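Aclacinomycin-N/aclacinomycin-A oxidase (Streptomyces galilaeus, PDB 2IPI) oxidises the terminal sugar of aclacinomycins with molecular oxygen in the last two steps of their biosynthesis, using a bicovalently attached FAD. Local coordinates at residues A120-P125 and R224-T229; H157-G162 and W209-G214; Y178-V183 and G220-Y225. All coordinates share one frame; numbering follows the deposited sequence.

How the contacts relate
From the N terminus, residues 120-125 come first and wait about a hundred residues for 224-229, so contact 1 closes the widest loop. Inside that loop 157-162 follows, the turn after helix 154-157, and it meets 209-214 at the end of helix 205-210 in contact 2. Between those two segments runs 178-183, which pairs with 220-225 further on, so contacts 2 and 3 cross. Contacts 1 and 3 share Arg224 and Tyr225: strand 221-227 lies between strands 120-123 and 177-185 in one antiparallel sheet. Contact 2 packs against this sheet through Leu159 and Val158 on Tyr225 and His211 on Val222, and contacts 2 and 3 both touch FAD.

Contact 1. Residues A120-P125 and R224-T229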
loop_
_atom_site.group_PDB
_atom_site.type_symbol
_atom_site.label_atom_id
_atom_site.label_comp_id
_atom_site.label_asym_id
_atom_site.label_seq_id
_atom_site.Cartn_x
_atom_site.Cartn_y
_atom_site.Cartn_z
ATOM N N ALA A 120 1.918 24.568 2.117
ATOM C CA ALA A 120 1.708 23.123 2.125
ATOM C C ALA A 120 0.238 22.767 2.224
ATOM O O ALA A 120 -0.596 23.590 2.600
ATOM C CB ALA A 120 2.478 22.487 3.280
ATOM N N PHE A 121 -0.081 21.520 1.893
ATOM C CA PHE A 121 -1.443 21.030 1.970
ATOM C C PHE A 121 -1.708 20.123 3.176
ATOM O O PHE A 121 -1.021 19.088 3.292
ATOM C CB PHE A 121 -1.727 20.245 0.690
ATOM C CG PHE A 121 -1.932 21.052 -0.576
ATOM C CD1 PHE A 121 -0.858 21.305 -1.406
ATOM C CD2 PHE A 121 -3.179 21.544 -0.926
ATOM C CE1 PHE A 121 -0.976 22.019 -2.586
ATOM C CE2 PHE A 121 -3.312 22.251 -2.120
ATOM C CZ PHE A 121 -2.223 22.480 -2.940
ATOM N N ALA A 122 -2.686 20.503 3.987
ATOM C CA ALA A 122 -3.215 19.838 5.165
ATOM C C ALA A 122 -4.042 18.590 4.876
ATOM O O ALA A 122 -5.026 18.606 4.150
ATOM C CB ALA A 122 -3.994 20.802 6.044
ATOM N N VAL A 123 -3.661 17.429 5.418
ATOM C CA VAL A 123 -4.519 16.245 5.292
ATOM C C VAL A 123 -4.520 15.454 6.598
ATOM O O VAL A 123 -3.473 15.021 7.092
ATOM C CB VAL A 123 -4.152 15.308 4.134
ATOM C CG1 VAL A 123 -3.949 16.038 2.813
ATOM C CG2 VAL A 123 -2.886 14.490 4.417
ATOM N N GLU A 124 -5.694 15.225 7.194
ATOM C CA GLU A 124 -5.725 14.475 8.474
ATOM C C GLU A 124 -5.818 12.988 8.214
ATOM O O GLU A 124 -6.329 12.574 7.182
ATOM C CB GLU A 124 -6.870 14.989 9.339
ATOM C CG GLU A 124 -6.518 16.307 10.030
ATOM C CD GLU A 124 -7.714 16.956 10.696
ATOM O OE1 GLU A 124 -8.748 16.332 10.989
ATOM O OE2 GLU A 124 -7.634 18.172 11.001
ATOM N N PRO A 125 -5.320 12.154 9.125
ATOM C CA PRO A 125 -5.216 10.724 8.852
ATOM C C PRO A 125 -6.560 10.028 8.659
ATOM O O PRO A 125 -6.572 8.946 8.068
ATOM C CB PRO A 125 -4.557 10.156 10.121
ATOM C CG PRO A 125 -4.924 11.157 11.174
ATOM C CD PRO A 125 -4.829 12.493 10.470
ATOM N N ARG A 224 -1.649 14.684 11.543
ATOM C CA ARG A 224 -1.718 15.517 10.353
ATOM C C ARG A 224 -0.487 15.373 9.464
ATOM O O ARG A 224 0.652 15.369 9.934
ATOM C CB ARG A 224 -1.863 17.007 10.714
ATOM C CG ARG A 224 -1.995 17.867 9.462
ATOM C CD ARG A 224 -2.252 19.318 9.817
ATOM N NE ARG A 224 -3.516 19.464 10.511
ATOM C CZ ARG A 224 -3.840 20.184 11.562
ATOM N NH1 ARG A 224 -2.932 20.938 12.159
ATOM N NH2 ARG A 224 -5.093 20.145 12.009
ATOM N N TYR A 225 -0.691 15.268 8.157
ATOM C CA TYR A 225 0.372 15.160 7.187
ATOM C C TYR A 225 0.421 16.417 6.310
ATOM O O TYR A 225 -0.684 16.924 6.098
ATOM C CB TYR A 225 0.153 13.983 6.229
ATOM C CG TYR A 225 0.233 12.578 6.734
ATOM C CD1 TYR A 225 -0.870 11.891 7.221
ATOM C CD2 TYR A 225 1.463 11.915 6.710
ATOM C CE1 TYR A 225 -0.763 10.592 7.681
ATOM C CE2 TYR A 225 1.566 10.615 7.175
ATOM C CZ TYR A 225 0.462 9.960 7.653
ATOM O OH TYR A 225 0.587 8.655 8.100
ATOM N N TRP A 226 1.581 16.804 5.854
ATOM C CA TRP A 226 1.811 17.948 4.982
ATOM C C TRP A 226 2.432 17.548 3.659
ATOM O O TRP A 226 3.444 16.854 3.652
ATOM C CB TRP A 226 2.626 19.062 5.677
ATOM C CG TRP A 226 1.886 19.706 6.826
ATOM C CD1 TRP A 226 1.902 19.230 8.112
ATOM C CD2 TRP A 226 1.063 20.881 6.864
ATOM N NE1 TRP A 226 1.135 20.030 8.919
ATOM C CE2 TRP A 226 0.601 21.055 8.181
ATOM C CE3 TRP A 226 0.641 21.805 5.908
ATOM C CZ2 TRP A 226 -0.232 22.098 8.577
ATOM C CZ3 TRP A 226 -0.187 22.846 6.296
ATOM C CH2 TRP A 226 -0.630 22.998 7.621
ATOM N N PHE A 227 1.818 17.970 2.551
ATOM C CA PHE A 227 2.360 17.649 1.235
ATOM C C PHE A 227 2.758 18.864 0.404
ATOM O O PHE A 227 2.040 19.851 0.350
ATOM C CB PHE A 227 1.326 16.848 0.396
ATOM C CG PHE A 227 1.110 15.489 1.055
ATOM C CD1 PHE A 227 0.061 15.305 1.934
ATOM C CD2 PHE A 227 1.991 14.450 0.779
ATOM C CE1 PHE A 227 -0.118 14.090 2.585
ATOM C CE2 PHE A 227 1.804 13.234 1.424
ATOM C CZ PHE A 227 0.761 13.056 2.306
ATOM N N ARG A 228 3.900 18.708 -0.253
ATOM C CA ARG A 228 4.440 19.621 -1.227
ATOM C C ARG A 228 5.525 18.915 -2.028
ATOM O O ARG A 228 6.416 18.299 -1.433
ATOM C CB ARG A 228 5.020 20.854 -0.531
ATOM C CG ARG A 228 5.026 22.115 -1.373
ATOM C CD ARG A 228 6.440 22.600 -1.623
ATOM N NE ARG A 228 6.998 23.257 -0.445
ATOM C CZ ARG A 228 7.701 22.694 0.522
ATOM N NH1 ARG A 228 7.967 21.385 0.491
ATOM N NH2 ARG A 228 8.155 23.420 1.541
ATOM N N THR A 229 5.462 19.023 -3.347
ATOM C CA THR A 229 6.535 18.473 -4.168
ATOM C C THR A 229 7.853 19.160 -3.845
ATOM O O THR A 229 7.912 20.386 -3.927
ATOM C CB THR A 229 6.215 18.605 -5.667
ATOM O OG1 THR A 229 4.957 17.954 -5.913
ATOM C CG2 THR A 229 7.281 17.914 -6.493
#
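With CG anti to the carbonyl carbon in both (chi1 -66°), Trp226 meets Ala120 and Ala122 while Phe227 meets Val123; being consecutive in the strand, the two put their rings on opposite faces of the sheet. Ala120 CB comes in at the indole edge, 3.3 Å from Trp226 CE3, while Ala122 CB lies over one face near the rim, 4.3 Å from Trp226 CH2. On the other side of the sheet Val123 CG2 is wedged between two aromatic residues, in the plane of the Phe227 ring at its edge, 3.3 Å from Phe227 CE1, and 3.6 Å from Tyr225 CB. The backbones hold this register as an antiparallel ladder. Phe121 with Phe227 and Val123 with Tyr225 are hydrogen-bonded pairs with two bonds each, and the straightest runs from Tyr225 N to Val123 O, 3.0 Å. Beyond the end of strand 120-123, Glu124 is met by Arg224, whose chain bends at chi3 (-63°); Arg224 NH2 lies 3.4 Å from Glu124 OE2, a weak salt bridge at the guanidinium edge with the two planes 36° apart. Arg224 NH1 has a stronger partner in Glu181, whose other carboxylate oxygen takes Trp226 NE1, and Tyr225 OH is bonded to Gly155 O. The join thus rests mainly on main-chain bonds and buried apolar groups; the long ion pair at its partly exposed end probably adds little.

Contact 2. Residues H157-G162 and W209-G214; sequences HVLGGG and WAHTGG. With FAD (flavin-adenine dinucleotide), chain F.
Leu159, inside the Schellman motif that ends helix 154-157 (Gly161 its positive-phi residue), meets His211 in the FAD-binding PCMH-type domain. Leu159 CG stands between its backbone N and carbonyl carbon (chi1 45°), which helps carry CD2 to the cofactor, 3.9 Å from adenine N3A of FAD, while Leu159 CB lies 4.1 Å from His211 CD2. One side chain thus bridges the histidine and the adenine. His211 ND1 is hydrogen-bonded to Leu207 O, which steadies the ring. The backbones close up as well: the CA-H of Leu159 is directed at His211 O, with CA and O 3.0 Å apart, and Gly160 CA lies 3.7 Å from Gly213 CA. His157 looks the other way, toward the flavin end of FAD. Its CG is anti to the backbone N (chi1 172°), which presents the ring edge to the ribityl chain while Gly162 covers one face, its CA 3.2 Å above the ring plane, near the rim. At the ring edge, His157 ND1 makes a short, nearly straight hydrogen bond of 2.5 Å to FAD O3', in which either atom could be the donor.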
loop_
_atom_site.group_PDB
_atom_site.type_symbol
_atom_site.label_atom_id
_atom_site.label_comp_id
_atom_site.label_asym_id
_atom_site.label_seq_id
_atom_site.Cartn_x
_atom_site.Cartn_y
_atom_site.Cartn_z
ATOM N N HIS A 157 -1.659 4.478 5.295
ATOM C CA HIS A 157 -1.321 4.352 3.890
ATOM C C HIS A 157 -0.098 5.177 3.546
ATOM O O HIS A 157 0.806 4.724 2.829
ATOM C CB HIS A 157 -2.505 4.788 3.018
ATOM C CG HIS A 157 -2.216 4.880 1.553
ATOM N ND1 HIS A 157 -2.232 3.776 0.727
ATOM C CD2 HIS A 157 -1.920 5.936 0.755
ATOM C CE1 HIS A 157 -1.956 4.148 -0.509
ATOM N NE2 HIS A 157 -1.755 5.456 -0.521
ATOM N N VAL A 158 -0.035 6.430 4.037
ATOM C CA VAL A 158 1.074 7.235 3.525
ATOM C C VAL A 158 2.399 6.911 4.204
ATOM O O VAL A 158 3.459 6.844 3.571
ATOM C CB VAL A 158 0.759 8.736 3.670
ATOM C CG1 VAL A 158 2.001 9.549 3.386
ATOM C CG2 VAL A 158 -0.395 9.157 2.761
ATOM N N LEU A 159 2.421 6.680 5.511
ATOM C CA LEU A 159 3.699 6.477 6.200
ATOM C C LEU A 159 4.421 5.187 5.822
ATOM O O LEU A 159 5.595 5.014 6.184
ATOM C CB LEU A 159 3.500 6.547 7.715
ATOM C CG LEU A 159 2.354 5.851 8.425
ATOM C CD1 LEU A 159 1.715 4.712 7.646
ATOM C CD2 LEU A 159 2.834 5.317 9.787
ATOM N N GLY A 160 3.730 4.298 5.115
ATOM C CA GLY A 160 4.339 3.108 4.583
ATOM C C GLY A 160 4.536 3.175 3.088
ATOM O O GLY A 160 4.936 2.204 2.443
ATOM N N GLY A 161 4.259 4.332 2.504
ATOM C CA GLY A 161 4.511 4.627 1.131
ATOM C C GLY A 161 3.596 4.030 0.102
ATOM O O GLY A 161 4.111 3.686 -0.964
ATOM N N GLY A 162 2.322 3.919 0.429
ATOM C CA GLY A 162 1.285 3.539 -0.502
ATOM C C GLY A 162 1.527 4.223 -1.850
ATOM O O GLY A 162 1.904 5.399 -1.898
ATOM N N TRP A 209 11.651 11.432 8.103
ATOM C CA TRP A 209 12.216 10.344 7.337
ATOM C C TRP A 209 11.556 9.013 7.654
ATOM O O TRP A 209 11.169 8.254 6.765
ATOM C CB TRP A 209 13.693 10.208 7.699
ATOM C CG TRP A 209 14.457 9.373 6.730
ATOM C CD1 TRP A 209 14.491 8.033 6.520
ATOM C CD2 TRP A 209 15.360 9.965 5.786
ATOM N NE1 TRP A 209 15.359 7.718 5.498
ATOM C CE2 TRP A 209 15.898 8.897 5.049
ATOM C CE3 TRP A 209 15.762 11.276 5.506
ATOM C CZ2 TRP A 209 16.809 9.179 4.065
ATOM C CZ3 TRP A 209 16.688 11.487 4.495
ATOM C CH2 TRP A 209 17.224 10.439 3.756
ATOM N N ALA A 210 11.416 8.727 8.951
ATOM C CA ALA A 210 10.811 7.482 9.405
ATOM C C ALA A 210 9.404 7.310 8.844
ATOM O O ALA A 210 8.909 6.199 8.658
ATOM C CB ALA A 210 10.793 7.433 10.928
ATOM N N HIS A 211 8.754 8.455 8.564
ATOM C CA HIS A 211 7.370 8.405 8.135
ATOM C C HIS A 211 7.256 8.282 6.618
ATOM O O HIS A 211 6.133 8.243 6.130
ATOM C CB HIS A 211 6.606 9.616 8.693
ATOM C CG HIS A 211 6.218 9.338 10.139
ATOM N ND1 HIS A 211 7.069 9.592 11.202
ATOM C CD2 HIS A 211 5.080 8.846 10.665
ATOM C CE1 HIS A 211 6.465 9.250 12.328
ATOM N NE2 HIS A 211 5.246 8.793 12.040
ATOM N N THR A 212 8.387 8.208 5.915
ATOM C CA THR A 212 8.305 8.088 4.456
ATOM C C THR A 212 8.448 6.634 3.995
ATOM O O THR A 212 8.993 6.357 2.922
ATOM C CB THR A 212 9.338 8.989 3.759
ATOM O OG1 THR A 212 9.194 8.895 2.330
ATOM C CG2 THR A 212 10.768 8.559 4.028
ATOM N N GLY A 213 7.938 5.686 4.772
ATOM C CA GLY A 213 7.785 4.330 4.337
ATOM C C GLY A 213 8.370 3.389 5.383
ATOM O O GLY A 213 8.872 2.405 4.888
ATOM N N GLY A 214 8.320 3.730 6.651
ATOM C CA GLY A 214 8.674 2.924 7.798
ATOM C C GLY A 214 7.512 2.067 8.243
ATOM O O GLY A 214 7.628 1.071 8.970
HETATM P PA FAD F . -5.381 0.889 9.369
HETATM O O1A FAD F . -5.706 -0.439 9.717
HETATM O O2A FAD F . -6.139 1.851 10.167
HETATM O O5B FAD F . -3.837 1.151 9.512
HETATM C C5B FAD F . -2.891 0.311 8.987
HETATM C C4B FAD F . -1.588 0.424 9.774
HETATM O O4B FAD F . -1.294 1.778 9.981
HETATM C C3B FAD F . -1.735 -0.161 11.190
HETATM O O3B FAD F . -0.514 -0.591 11.672
HETATM C C2B FAD F . -2.184 1.035 12.012
HETATM O O2B FAD F . -1.929 0.949 13.388
HETATM C C1B FAD F . -1.406 2.128 11.315
HETATM N N9A FAD F . -1.963 3.479 11.523
HETATM C C8A FAD F . -3.223 3.875 11.299
HETATM N N7A FAD F . -3.358 5.163 11.578
HETATM C C5A FAD F . -2.174 5.594 12.013
HETATM C C6A FAD F . -1.721 6.836 12.439
HETATM N N6A FAD F . -2.522 7.830 12.387
HETATM N N1A FAD F . -0.458 6.981 12.804
HETATM C C2A FAD F . 0.346 5.945 12.734
HETATM N N3A FAD F . -0.043 4.754 12.319
HETATM C C4A FAD F . -1.282 4.564 11.978
HETATM N N1 FAD F . -1.720 0.181 -0.765
HETATM C C2 FAD F . -0.981 0.770 -1.764
HETATM O O2 FAD F . 0.111 1.114 -1.629
HETATM N N3 FAD F . -1.581 0.957 -2.979
HETATM C C4 FAD F . -2.890 0.579 -3.222
HETATM O O4 FAD F . -3.392 0.853 -4.276
HETATM C C4X FAD F . -3.635 -0.002 -2.193
HETATM N N5 FAD F . -4.920 -0.420 -2.381
HETATM C C5X FAD F . -5.665 -0.921 -1.364
HETATM C C6 FAD F . -7.007 -1.254 -1.560
HETATM C C7 FAD F . -7.721 -1.810 -0.539
HETATM C C7M FAD F . -9.177 -2.034 -0.785
HETATM C C8 FAD F . -7.155 -1.961 0.731
HETATM C C8M FAD F . -8.046 -2.276 1.911
HETATM C C9 FAD F . -5.835 -1.603 0.889
HETATM C C9A FAD F . -5.057 -1.118 -0.132
HETATM N N10 FAD F . -3.728 -0.789 0.056
HETATM C C10 FAD F . -3.032 -0.192 -0.953
HETATM C "C1'" FAD F . -2.899 -1.466 1.099
HETATM C "C2'" FAD F . -2.859 -0.782 2.467
HETATM O "O2'" FAD F . -3.577 -1.360 3.507
HETATM C "C3'" FAD F . -3.176 0.694 2.433
HETATM O "O3'" FAD F . -2.347 1.385 1.551
HETATM C "C4'" FAD F . -3.142 1.122 3.932
HETATM O "O4'" FAD F . -2.406 0.316 4.760
HETATM C "C5'" FAD F . -4.439 1.338 4.676
HETATM O "O5'" FAD F . -4.200 1.950 5.899
HETATM P P FAD F . -5.451 2.210 6.797
HETATM O O1P FAD F . -5.334 3.447 7.480
HETATM O O2P FAD F . -6.583 2.129 5.981
HETATM O O3P FAD F . -5.595 0.995 7.800
#

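Contact 3. Residues Y178-V183 and G220-Y225. With FAD (flavin-adenine dinucleotide), chain F.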
loop_
_atom_site.group_PDB
_atom_site.type_symbol
_atom_site.label_atom_id
_atom_site.label_comp_id
_atom_site.label_asym_id
_atom_site.label_seq_id
_atom_site.Cartn_x
_atom_site.Cartn_y
_atom_site.Cartn_z
ATOM N N TYR A 178 6.136 16.675 2.898
ATOM C CA TYR A 178 6.918 17.761 3.472
ATOM C C TYR A 178 7.032 17.605 4.988
ATOM O O TYR A 178 8.123 17.754 5.539
ATOM C CB TYR A 178 6.303 19.128 3.144
ATOM C CG TYR A 178 6.936 20.266 3.923
ATOM C CD1 TYR A 178 6.220 20.935 4.908
ATOM C CD2 TYR A 178 8.245 20.663 3.663
ATOM C CE1 TYR A 178 6.805 21.971 5.622
ATOM C CE2 TYR A 178 8.839 21.697 4.371
ATOM C CZ TYR A 178 8.106 22.337 5.344
ATOM O OH TYR A 178 8.684 23.369 6.052
ATOM N N ALA A 179 5.926 17.312 5.679
ATOM C CA ALA A 179 6.017 17.317 7.142
ATOM C C ALA A 179 4.975 16.428 7.799
ATOM O O ALA A 179 3.944 16.103 7.203
ATOM C CB ALA A 179 5.860 18.741 7.663
ATOM N N VAL A 180 5.243 16.064 9.053
ATOM C CA VAL A 180 4.266 15.261 9.781
ATOM C C VAL A 180 4.137 15.725 11.225
ATOM O O VAL A 180 5.146 16.012 11.874
ATOM C CB VAL A 180 4.673 13.769 9.691
ATOM C CG1 VAL A 180 6.002 13.553 10.399
ATOM C CG2 VAL A 180 3.601 12.860 10.247
ATOM N N GLU A 181 2.900 15.804 11.681
ATOM C CA GLU A 181 2.527 16.066 13.066
ATOM C C GLU A 181 2.197 14.742 13.737
ATOM O O GLU A 181 1.347 14.008 13.238
ATOM C CB GLU A 181 1.334 17.026 13.154
ATOM C CG GLU A 181 1.666 18.479 12.970
ATOM C CD GLU A 181 0.656 19.305 12.209
ATOM O OE1 GLU A 181 -0.576 19.232 12.350
ATOM O OE2 GLU A 181 1.167 20.108 11.400
ATOM N N VAL A 182 2.885 14.429 14.815
ATOM C CA VAL A 182 2.853 13.133 15.480
ATOM C C VAL A 182 2.650 13.254 16.984
ATOM O O VAL A 182 3.078 14.245 17.595
ATOM C CB VAL A 182 4.171 12.363 15.251
ATOM C CG1 VAL A 182 3.971 10.869 15.470
ATOM C CG2 VAL A 182 4.714 12.617 13.851
ATOM N N VAL A 183 2.009 12.264 17.586
ATOM C CA VAL A 183 2.016 12.178 19.049
ATOM C C VAL A 183 2.958 11.018 19.413
ATOM O O VAL A 183 2.723 9.867 19.041
ATOM C CB VAL A 183 0.629 12.004 19.664
ATOM C CG1 VAL A 183 0.697 11.706 21.154
ATOM C CG2 VAL A 183 -0.222 13.260 19.454
ATOM N N GLY A 220 4.673 6.474 16.752
ATOM C CA GLY A 220 3.767 7.409 17.375
ATOM C C GLY A 220 2.481 7.538 16.572
ATOM O O GLY A 220 2.262 6.730 15.665
ATOM N N ILE A 221 1.635 8.518 16.873
ATOM C CA ILE A 221 0.369 8.643 16.124
ATOM C C ILE A 221 0.375 9.908 15.282
ATOM O O ILE A 221 0.472 11.011 15.820
ATOM C CB ILE A 221 -0.854 8.610 17.057
ATOM C CG1 ILE A 221 -0.923 7.298 17.846
ATOM C CG2 ILE A 221 -2.156 8.883 16.311
ATOM C CD1 ILE A 221 -2.030 7.257 18.872
ATOM N N VAL A 222 0.287 9.740 13.960
ATOM C CA VAL A 222 0.226 10.895 13.068
ATOM C C VAL A 222 -1.128 11.583 13.182
ATOM O O VAL A 222 -2.194 10.984 13.039
ATOM C CB VAL A 222 0.488 10.479 11.618
ATOM C CG1 VAL A 222 0.341 11.644 10.662
ATOM C CG2 VAL A 222 1.896 9.908 11.492
ATOM N N THR A 223 -1.132 12.886 13.412
ATOM C CA THR A 223 -2.343 13.661 13.622
ATOM C C THR A 223 -2.627 14.565 12.416
ATOM O O THR A 223 -3.730 15.110 12.305
ATOM C CB THR A 223 -2.225 14.514 14.896
ATOM O OG1 THR A 223 -3.304 15.451 14.999
ATOM C CG2 THR A 223 -0.960 15.356 14.831
ATOM N N ARG A 224 -1.649 14.684 11.543
ATOM C CA ARG A 224 -1.718 15.517 10.353
ATOM C C ARG A 224 -0.487 15.373 9.464
ATOM O O ARG A 224 0.652 15.369 9.934
ATOM C CB ARG A 224 -1.863 17.007 10.714
ATOM C CG ARG A 224 -1.995 17.867 9.462
ATOM C CD ARG A 224 -2.252 19.318 9.817
ATOM N NE ARG A 224 -3.516 19.464 10.511
ATOM C CZ ARG A 224 -3.840 20.184 11.562
ATOM N NH1 ARG A 224 -2.932 20.938 12.159
ATOM N NH2 ARG A 224 -5.093 20.145 12.009
ATOM N N TYR A 225 -0.691 15.268 8.157
ATOM C CA TYR A 225 0.372 15.160 7.187
ATOM C C TYR A 225 0.421 16.417 6.310
ATOM O O TYR A 225 -0.684 16.924 6.098
ATOM C CB TYR A 225 0.153 13.983 6.229
ATOM C CG TYR A 225 0.233 12.578 6.734
ATOM C CD1 TYR A 225 -0.870 11.891 7.221
ATOM C CD2 TYR A 225 1.463 11.915 6.710
ATOM C CE1 TYR A 225 -0.763 10.592 7.681
ATOM C CE2 TYR A 225 1.566 10.615 7.175
ATOM C CZ TYR A 225 0.462 9.960 7.653
ATOM O OH TYR A 225 0.587 8.655 8.100
HETATM P PA FAD F . -5.381 0.889 9.369
HETATM O O1A FAD F . -5.706 -0.439 9.717
HETATM O O2A FAD F . -6.139 1.851 10.167
HETATM O O5B FAD F . -3.837 1.151 9.512
HETATM C C5B FAD F . -2.891 0.311 8.987
HETATM C C4B FAD F . -1.588 0.424 9.774
HETATM O O4B FAD F . -1.294 1.778 9.981
HETATM C C3B FAD F . -1.735 -0.161 11.190
HETATM O O3B FAD F . -0.514 -0.591 11.672
HETATM C C2B FAD F . -2.184 1.035 12.012
HETATM O O2B FAD F . -1.929 0.949 13.388
HETATM C C1B FAD F . -1.406 2.128 11.315
HETATM N N9A FAD F . -1.963 3.479 11.523
HETATM C C8A FAD F . -3.223 3.875 11.299
HETATM N N7A FAD F . -3.358 5.163 11.578
HETATM C C5A FAD F . -2.174 5.594 12.013
HETATM C C6A FAD F . -1.721 6.836 12.439
HETATM N N6A FAD F . -2.522 7.830 12.387
HETATM N N1A FAD F . -0.458 6.981 12.804
HETATM C C2A FAD F . 0.346 5.945 12.734
HETATM N N3A FAD F . -0.043 4.754 12.319
HETATM C C4A FAD F . -1.282 4.564 11.978
HETATM N N1 FAD F . -1.720 0.181 -0.765
HETATM C C2 FAD F . -0.981 0.770 -1.764
HETATM O O2 FAD F . 0.111 1.114 -1.629
HETATM N N3 FAD F . -1.581 0.957 -2.979
HETATM C C4 FAD F . -2.890 0.579 -3.222
HETATM O O4 FAD F . -3.392 0.853 -4.276
HETATM C C4X FAD F . -3.635 -0.002 -2.193
HETATM N N5 FAD F . -4.920 -0.420 -2.381
HETATM C C5X FAD F . -5.665 -0.921 -1.364
HETATM C C6 FAD F . -7.007 -1.254 -1.560
HETATM C C7 FAD F . -7.721 -1.810 -0.539
HETATM C C7M FAD F . -9.177 -2.034 -0.785
HETATM C C8 FAD F . -7.155 -1.961 0.731
HETATM C C8M FAD F . -8.046 -2.276 1.911
HETATM C C9 FAD F . -5.835 -1.603 0.889
HETATM C C9A FAD F . -5.057 -1.118 -0.132
HETATM N N10 FAD F . -3.728 -0.789 0.056
HETATM C C10 FAD F . -3.032 -0.192 -0.953
HETATM C "C1'" FAD F . -2.899 -1.466 1.099
HETATM C "C2'" FAD F . -2.859 -0.782 2.467
HETATM O "O2'" FAD F . -3.577 -1.360 3.507
HETATM C "C3'" FAD F . -3.176 0.694 2.433
HETATM O "O3'" FAD F . -2.347 1.385 1.551
HETATM C "C4'" FAD F . -3.142 1.122 3.932
HETATM O "O4'" FAD F . -2.406 0.316 4.760
HETATM C "C5'" FAD F . -4.439 1.338 4.676
HETATM O "O5'" FAD F . -4.200 1.950 5.899
HETATM P P FAD F . -5.451 2.210 6.797
HETATM O O1P FAD F . -5.334 3.447 7.480
HETATM O O2P FAD F . -6.583 2.129 5.981
HETATM O O3P FAD F . -5.595 0.995 7.800
#
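Strands 178-183 and 221-225 run antiparallel, their short axes 4.3 Å apart at the closest and 137° between directions, a strong twist. Val183 and Ile221 form a hydrogen-bonded pair with two bonds, Val183 N to Ile221 O at 2.7 Å and Ile221 N to Val183 O. Further along, a classic beta bulge shifts the register by one residue: Thr223 and Arg224 both stand opposite Glu181. Its carbonyl oxygen accepts from Thr223 N and its own N donates to Arg224 O, so Glu181 is gripped from both bulge residues.

At the bulge, Glu181 and Arg224 lie side by side and point the same way, and Glu181 OE1 forms a salt bridge to Arg224 NH1 of 2.9 Å, with carboxylate and guanidinium planes 84° apart, almost perpendicular, while Glu181 OE2 takes the indole N-H of Trp226 (NE1). Thr223 CG2, placed between its backbone N and carbonyl carbon, presses on Glu181 CB at 3.3 Å. On the opposite face the side chains of Val180 and Val222 cross at about a right angle, CG2 of Val180 3.5 Å from CG1 of Val222, and that same CG1 lies 3.3 Å above one face of the Tyr225 ring, near its rim.

Val222 also reads the adenine of FAD with its backbone: its N donates to N1A at 3.1 Å, and N6A donates to its O at 3.2 Å. The cofactor is thus held at its adenine end by two main-chain bonds to the strand.

On the Glu181 face, helix 65-78 packs against the pair through Val68, which touches Val183 and Ile221, and through Ala65, which touches Thr223. His211 covers Val222 on the other face, strand 191-197 continues the sheet beyond 178-183, and strand 120-123 flanks 221-227.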